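Local coordinates for Lmo2470 protein (Listeria monocytogenes EGD-e, PDB 5HL3), which is a calcium-binding internalin with leucine-rich repeats that interacts with the host protein afadin and facilitates basement membrane crossing by the bacterium, at residues 237-242 with 257-262; 282-287 with 340-345. All coordinates share one frame; numbering follows the deposited sequence.

Contact 1 (237-242 with 257-262); sequences PSLESL and LDTIYV
Leu242 O takes two donors from the neighbouring strand: the amide of Tyr261, with N to O at 2.9 Å and 164° at the hydrogen, and the CA-H of Ile260, whose CA lies 3.3 Å from the same oxygen. Thr259 O repeats the scheme one step earlier. Leu242 N donates to it at 2.9 Å, nearly straight at 168°, while Ser241 CA approaches it to 3.4 Å. Leu242 thus spends its N-H and its C=O on the residues flanking Ile260, Thr259 before it and Tyr261 after it, which is the parallel bridge pattern, and the pairing exemplifies how a leucine-rich repeat solenoid adds one rung to the next.

Thr259 fills the approach to this bridge. Its CB lies against Glu240 O at 3.5 Å, and CG2 packs on Leu239 O. Holding OG1 between backbone N and carbonyl carbon (chi1 71°) sends the hydroxyl alongside Leu242 CB and to Leu239 CD2, 3.6 Å from OG1; the Leu239 and Thr259 side chains cross at about a right angle. Both partners are carbons, so these are van der Waals touches; the polar need of OG1 is met by a hydrogen bond with Val256 O in the turn just before. On the face shared by Leu242 and Ile260, CD2 of the leucine meets CG1 of the isoleucine more loosely.

Since the polar bonding across the pair is entirely main chain, the chemistry implies a join whose register is set by backbone geometry, with Thr259 contributing shape and the leucines an apolar lining.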
loop_
_atom_site.group_PDB
_atom_site.type_symbol
_atom_site.label_atom_id
_atom_site.label_comp_id
_atom_site.label_asym_id
_atom_site.label_seq_id
_atom_site.Cartn_x
_atom_site.Cartn_y
_atom_site.Cartn_z
ATOM N N PRO A 237 -18.423 -0.645 -10.489
ATOM C CA PRO A 237 -18.656 -0.965 -11.908
ATOM C C PRO A 237 -17.446 -0.881 -12.806
ATOM O O PRO A 237 -17.447 -1.489 -13.870
ATOM C CB PRO A 237 -19.721 0.066 -12.326
ATOM C CG PRO A 237 -19.569 1.187 -11.350
ATOM C CD PRO A 237 -19.255 0.491 -10.067
ATOM N N SER A 238 -16.437 -0.120 -12.413
ATOM C CA SER A 238 -15.230 0.003 -13.234
ATOM C C SER A 238 -14.148 -1.016 -12.868
ATOM O O SER A 238 -13.078 -1.032 -13.490
ATOM C CB SER A 238 -14.652 1.415 -13.127
ATOM O OG SER A 238 -15.574 2.389 -13.622
ATOM N N LEU A 239 -14.403 -1.868 -11.864
ATOM C CA LEU A 239 -13.352 -2.757 -11.378
ATOM C C LEU A 239 -12.848 -3.706 -12.472
ATOM O O LEU A 239 -13.647 -4.371 -13.148
ATOM C CB LEU A 239 -13.854 -3.554 -10.197
ATOM C CG LEU A 239 -12.794 -4.318 -9.385
ATOM C CD1 LEU A 239 -11.805 -3.396 -8.704
ATOM C CD2 LEU A 239 -13.533 -5.207 -8.383
ATOM N N GLU A 240 -11.531 -3.753 -12.604
ATOM C CA GLU A 240 -10.845 -4.660 -13.549
ATOM C C GLU A 240 -9.949 -5.666 -12.838
ATOM O O GLU A 240 -9.804 -6.806 -13.309
ATOM C CB GLU A 240 -9.995 -3.864 -14.553
ATOM C CG GLU A 240 -10.782 -2.913 -15.461
ATOM C CD GLU A 240 -9.918 -1.975 -16.320
ATOM O OE1 GLU A 240 -8.659 -2.005 -16.265
ATOM O OE2 GLU A 240 -10.518 -1.197 -17.108
ATOM N N SER A 241 -9.326 -5.267 -11.729
ATOM C CA SER A 241 -8.413 -6.151 -11.009
ATOM C C SER A 241 -8.602 -6.001 -9.520
ATOM O O SER A 241 -8.477 -4.900 -8.978
ATOM C CB SER A 241 -6.951 -5.865 -11.353
ATOM O OG SER A 241 -6.096 -6.754 -10.632
ATOM N N LEU A 242 -8.876 -7.117 -8.856
ATOM C CA LEU A 242 -8.969 -7.179 -7.395
ATOM C C LEU A 242 -7.968 -8.241 -6.956
ATOM O O LEU A 242 -8.197 -9.448 -7.148
ATOM C CB LEU A 242 -10.385 -7.546 -6.950
ATOM C CG LEU A 242 -10.627 -7.805 -5.461
ATOM C CD1 LEU A 242 -10.276 -6.580 -4.663
ATOM C CD2 LEU A 242 -12.076 -8.171 -5.205
ATOM N N LEU A 257 -15.955 -11.884 -9.228
ATOM C CA LEU A 257 -15.052 -13.026 -9.433
ATOM C C LEU A 257 -14.214 -12.910 -10.705
ATOM O O LEU A 257 -13.046 -13.314 -10.729
ATOM C CB LEU A 257 -15.873 -14.339 -9.411
ATOM C CG LEU A 257 -15.062 -15.643 -9.528
ATOM C CD1 LEU A 257 -13.919 -15.789 -8.550
ATOM C CD2 LEU A 257 -16.037 -16.827 -9.475
ATOM N N ASP A 258 -14.777 -12.305 -11.748
ATOM C CA ASP A 258 -14.045 -12.133 -13.009
ATOM C C ASP A 258 -12.887 -11.136 -12.968
ATOM O O ASP A 258 -12.172 -11.004 -13.926
ATOM C CB ASP A 258 -14.990 -11.802 -14.184
ATOM C CG ASP A 258 -15.810 -10.523 -13.981
ATOM O OD1 ASP A 258 -15.834 -9.980 -12.846
ATOM O OD2 ASP A 258 -16.527 -10.118 -14.965
ATOM N N THR A 259 -12.704 -10.441 -11.838
ATOM C CA THR A 259 -11.619 -9.463 -11.689
ATOM C C THR A 259 -10.512 -9.971 -10.791
ATOM O O THR A 259 -9.482 -9.332 -10.672
ATOM C CB THR A 259 -12.122 -8.142 -11.037
ATOM O OG1 THR A 259 -12.431 -8.350 -9.655
ATOM C CG2 THR A 259 -13.317 -7.567 -11.774
ATOM N N ILE A 260 -10.699 -11.136 -10.174
ATOM C CA ILE A 260 -9.814 -11.536 -9.073
ATOM C C ILE A 260 -8.494 -12.182 -9.481
ATOM O O ILE A 260 -8.420 -13.023 -10.379
ATOM C CB ILE A 260 -10.576 -12.477 -8.094
ATOM C CG1 ILE A 260 -11.726 -11.719 -7.432
ATOM C CG2 ILE A 260 -9.660 -13.049 -7.012
ATOM C CD1 ILE A 260 -12.620 -12.565 -6.540
ATOM N N TYR A 261 -7.429 -11.739 -8.804
ATOM C CA TYR A 261 -6.145 -12.429 -8.843
ATOM C C TYR A 261 -5.975 -13.172 -7.520
ATOM O O TYR A 261 -5.954 -12.551 -6.457
ATOM C CB TYR A 261 -4.947 -11.459 -9.051
ATOM C CG TYR A 261 -3.632 -12.215 -9.135
ATOM C CD1 TYR A 261 -2.989 -12.646 -7.989
ATOM C CD2 TYR A 261 -3.014 -12.481 -10.363
ATOM C CE1 TYR A 261 -1.805 -13.388 -8.054
ATOM C CE2 TYR A 261 -1.817 -13.213 -10.429
ATOM C CZ TYR A 261 -1.226 -13.664 -9.281
ATOM O OH TYR A 261 -0.049 -14.397 -9.310
ATOM N N VAL A 262 -5.905 -14.502 -7.581
ATOM C CA VAL A 262 -5.503 -15.354 -6.445
ATOM C C VAL A 262 -4.782 -16.548 -7.017
ATOM O O VAL A 262 -5.349 -17.269 -7.865
ATOM C CB VAL A 262 -6.675 -15.930 -5.580
ATOM C CG1 VAL A 262 -6.138 -17.001 -4.616
ATOM C CG2 VAL A 262 -7.380 -14.848 -4.811
#

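Contact 2 (282-287 with 340-345); sequences IDLPIY and VSYNHN
A T-shaped tyrosine pair, set between the first turn of helix 285-292 and strand 334-345, forms the centre of this contact in the C-terminal part of the protein, which carries the DUF3244 family sequence (E-set clan). Tyr287 turns its edge to the face of Tyr342, with ring centroids 5.1 Å apart and planes at 82°. The leading atom is Tyr287 CD1, which stands over the face toward the rim, 3.7 Å from Tyr342 CD2. Further along the same ring, Tyr287 CB makes a CH-pi contact, 4.2 Å from the centroid.

Tyr342 gets there by its first torsion: chi1 of 69° places CG between its backbone N and carbonyl carbon, and the ring extends toward the helix start. Its hydroxyl ends against Ile286, with OH 3.5 Å from CG2 and about as close to CG1. This buried OH finds no hydrogen-bonding partner in the model, which probably carries some energetic cost. Leu284, the N-cap residue, brings CD2 obliquely to Tyr342 CE1 at 4.0 Å. Beyond it, Ile282 and Val340 meet tip to tip, CD1 to CG2, also at 4.0 Å.

Val301 of strand 301-306 touches Tyr287, Val340 and Tyr342 alike, while Ile324 of strand 323-326 packs on Ile282 and Leu284. Strand 350-360 adds Trp356 against Ile282, Tyr354 against Ile286 and Cys352 against Tyr342.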
loop_
_atom_site.group_PDB
_atom_site.type_symbol
_atom_site.label_atom_id
_atom_site.label_comp_id
_atom_site.label_asym_id
_atom_site.label_seq_id
_atom_site.Cartn_x
_atom_site.Cartn_y
_atom_site.Cartn_z
ATOM N N ILE A 282 -15.275 -32.079 3.480
ATOM C CA ILE A 282 -15.240 -30.643 3.709
ATOM C C ILE A 282 -15.918 -29.875 2.579
ATOM O O ILE A 282 -15.968 -30.332 1.423
ATOM C CB ILE A 282 -13.772 -30.085 3.826
ATOM C CG1 ILE A 282 -12.938 -30.398 2.560
ATOM C CG2 ILE A 282 -13.097 -30.647 5.069
ATOM C CD1 ILE A 282 -11.633 -29.642 2.444
ATOM N N ASP A 283 -16.391 -28.692 2.938
ATOM C CA ASP A 283 -16.794 -27.667 1.980
ATOM C C ASP A 283 -15.554 -26.809 1.702
ATOM O O ASP A 283 -14.729 -26.573 2.591
ATOM C CB ASP A 283 -17.894 -26.766 2.558
ATOM C CG ASP A 283 -19.187 -27.472 2.783
ATOM O OD1 ASP A 283 -19.487 -28.483 2.126
ATOM O OD2 ASP A 283 -19.949 -26.980 3.656
ATOM N N LEU A 284 -15.395 -26.367 0.466
ATOM C CA LEU A 284 -14.282 -25.453 0.129
ATOM C C LEU A 284 -14.666 -24.625 -1.069
ATOM O O LEU A 284 -14.212 -24.888 -2.181
ATOM C CB LEU A 284 -12.972 -26.219 -0.070
ATOM C CG LEU A 284 -11.686 -25.382 -0.140
ATOM C CD1 LEU A 284 -11.559 -24.450 1.038
ATOM C CD2 LEU A 284 -10.483 -26.311 -0.261
ATOM N N PRO A 285 -15.528 -23.615 -0.847
ATOM C CA PRO A 285 -16.092 -22.906 -1.984
ATOM C C PRO A 285 -15.049 -22.307 -2.922
ATOM O O PRO A 285 -15.227 -22.345 -4.140
ATOM C CB PRO A 285 -17.002 -21.862 -1.334
ATOM C CG PRO A 285 -17.438 -22.523 -0.047
ATOM C CD PRO A 285 -16.178 -23.215 0.428
ATOM N N ILE A 286 -13.971 -21.782 -2.364
ATOM C CA ILE A 286 -12.915 -21.171 -3.175
ATOM C C ILE A 286 -12.319 -22.131 -4.185
ATOM O O ILE A 286 -12.007 -21.720 -5.327
ATOM C CB ILE A 286 -11.828 -20.512 -2.286
ATOM C CG1 ILE A 286 -10.798 -19.765 -3.154
ATOM C CG2 ILE A 286 -11.148 -21.534 -1.359
ATOM C CD1 ILE A 286 -9.826 -18.903 -2.365
ATOM N N TYR A 287 -12.163 -23.405 -3.838
ATOM C CA TYR A 287 -11.623 -24.368 -4.796
ATOM C C TYR A 287 -12.524 -24.424 -6.018
ATOM O O TYR A 287 -12.044 -24.372 -7.176
ATOM C CB TYR A 287 -11.443 -25.795 -4.182
ATOM C CG TYR A 287 -11.235 -26.820 -5.279
ATOM C CD1 TYR A 287 -10.003 -26.905 -5.950
ATOM C CD2 TYR A 287 -12.293 -27.580 -5.764
ATOM C CE1 TYR A 287 -9.826 -27.762 -7.013
ATOM C CE2 TYR A 287 -12.127 -28.424 -6.859
ATOM C CZ TYR A 287 -10.889 -28.516 -7.468
ATOM O OH TYR A 287 -10.734 -29.382 -8.553
ATOM N N VAL A 340 -5.833 -29.922 3.233
ATOM C CA VAL A 340 -6.119 -30.131 1.816
ATOM C C VAL A 340 -5.469 -28.970 1.067
ATOM O O VAL A 340 -5.647 -27.794 1.423
ATOM C CB VAL A 340 -7.626 -30.196 1.518
ATOM C CG1 VAL A 340 -7.944 -29.988 0.035
ATOM C CG2 VAL A 340 -8.164 -31.542 1.916
ATOM N N SER A 341 -4.716 -29.322 0.039
ATOM C CA SER A 341 -3.992 -28.339 -0.764
ATOM C C SER A 341 -4.296 -28.533 -2.241
ATOM O O SER A 341 -4.498 -29.660 -2.703
ATOM C CB SER A 341 -2.497 -28.441 -0.499
ATOM O OG SER A 341 -2.177 -27.947 0.819
ATOM N N TYR A 342 -4.298 -27.432 -2.983
ATOM C CA TYR A 342 -4.507 -27.475 -4.418
ATOM C C TYR A 342 -3.775 -26.286 -5.050
ATOM O O TYR A 342 -3.199 -25.426 -4.365
ATOM C CB TYR A 342 -6.006 -27.496 -4.748
ATOM C CG TYR A 342 -6.726 -26.223 -4.437
ATOM C CD1 TYR A 342 -7.292 -25.984 -3.164
ATOM C CD2 TYR A 342 -6.805 -25.204 -5.395
ATOM C CE1 TYR A 342 -7.934 -24.802 -2.900
ATOM C CE2 TYR A 342 -7.458 -24.034 -5.122
ATOM C CZ TYR A 342 -7.991 -23.813 -3.867
ATOM O OH TYR A 342 -8.620 -22.627 -3.584
ATOM N N ASN A 343 -3.811 -26.247 -6.383
ATOM C CA ASN A 343 -3.092 -25.197 -7.147
ATOM C C ASN A 343 -1.616 -25.171 -6.791
ATOM O O ASN A 343 -0.983 -24.130 -6.734
ATOM C CB ASN A 343 -3.735 -23.787 -7.001
ATOM C CG ASN A 343 -3.477 -22.932 -8.207
ATOM O OD1 ASN A 343 -3.467 -23.457 -9.300
ATOM N ND2 ASN A 343 -3.234 -21.634 -8.019
ATOM N N HIS A 344 -1.048 -26.346 -6.558
ATOM C CA HIS A 344 0.371 -26.419 -6.298
ATOM C C HIS A 344 1.159 -25.898 -7.509
ATOM O O HIS A 344 0.930 -26.329 -8.647
ATOM C CB HIS A 344 0.819 -27.867 -6.097
ATOM C CG HIS A 344 0.237 -28.536 -4.897
ATOM N ND1 HIS A 344 0.823 -28.470 -3.658
ATOM C CD2 HIS A 344 -0.828 -29.359 -4.768
ATOM C CE1 HIS A 344 0.142 -29.214 -2.807
ATOM N NE2 HIS A 344 -0.874 -29.758 -3.460
ATOM N N ASN A 345 2.073 -24.984 -7.244
ATOM C CA ASN A 345 2.948 -24.436 -8.276
ATOM C C ASN A 345 4.357 -24.567 -7.748
ATOM O O ASN A 345 4.867 -23.709 -7.017
ATOM C CB ASN A 345 2.601 -22.991 -8.604
ATOM C CG ASN A 345 3.305 -22.508 -9.859
ATOM O OD1 ASN A 345 4.386 -22.986 -10.190
ATOM N ND2 ASN A 345 2.700 -21.573 -10.557
#

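Contacts 1 and 2 follow one another along the chain, the first closing before the second opens, and their centres lie 20 Å apart. Although their nearest atoms come within about 5 Å, they do not touch. Contact 1 joins the last two strands of the ten-stranded parallel sheet, 241-243 and 260-261; contact 2 belongs to the mixed sheet that follows, where edge strand 280-283 and the helix after it face strand 334-345. Together they bracket the passage from the repeat solenoid into the C-terminal domain. Thr250 and Leu252, from the chain between the segments of contact 1, reach Ile286 of contact 2, by a backbone hydrogen bond and a side-chain touch respectively, so the two parts are in direct contact here.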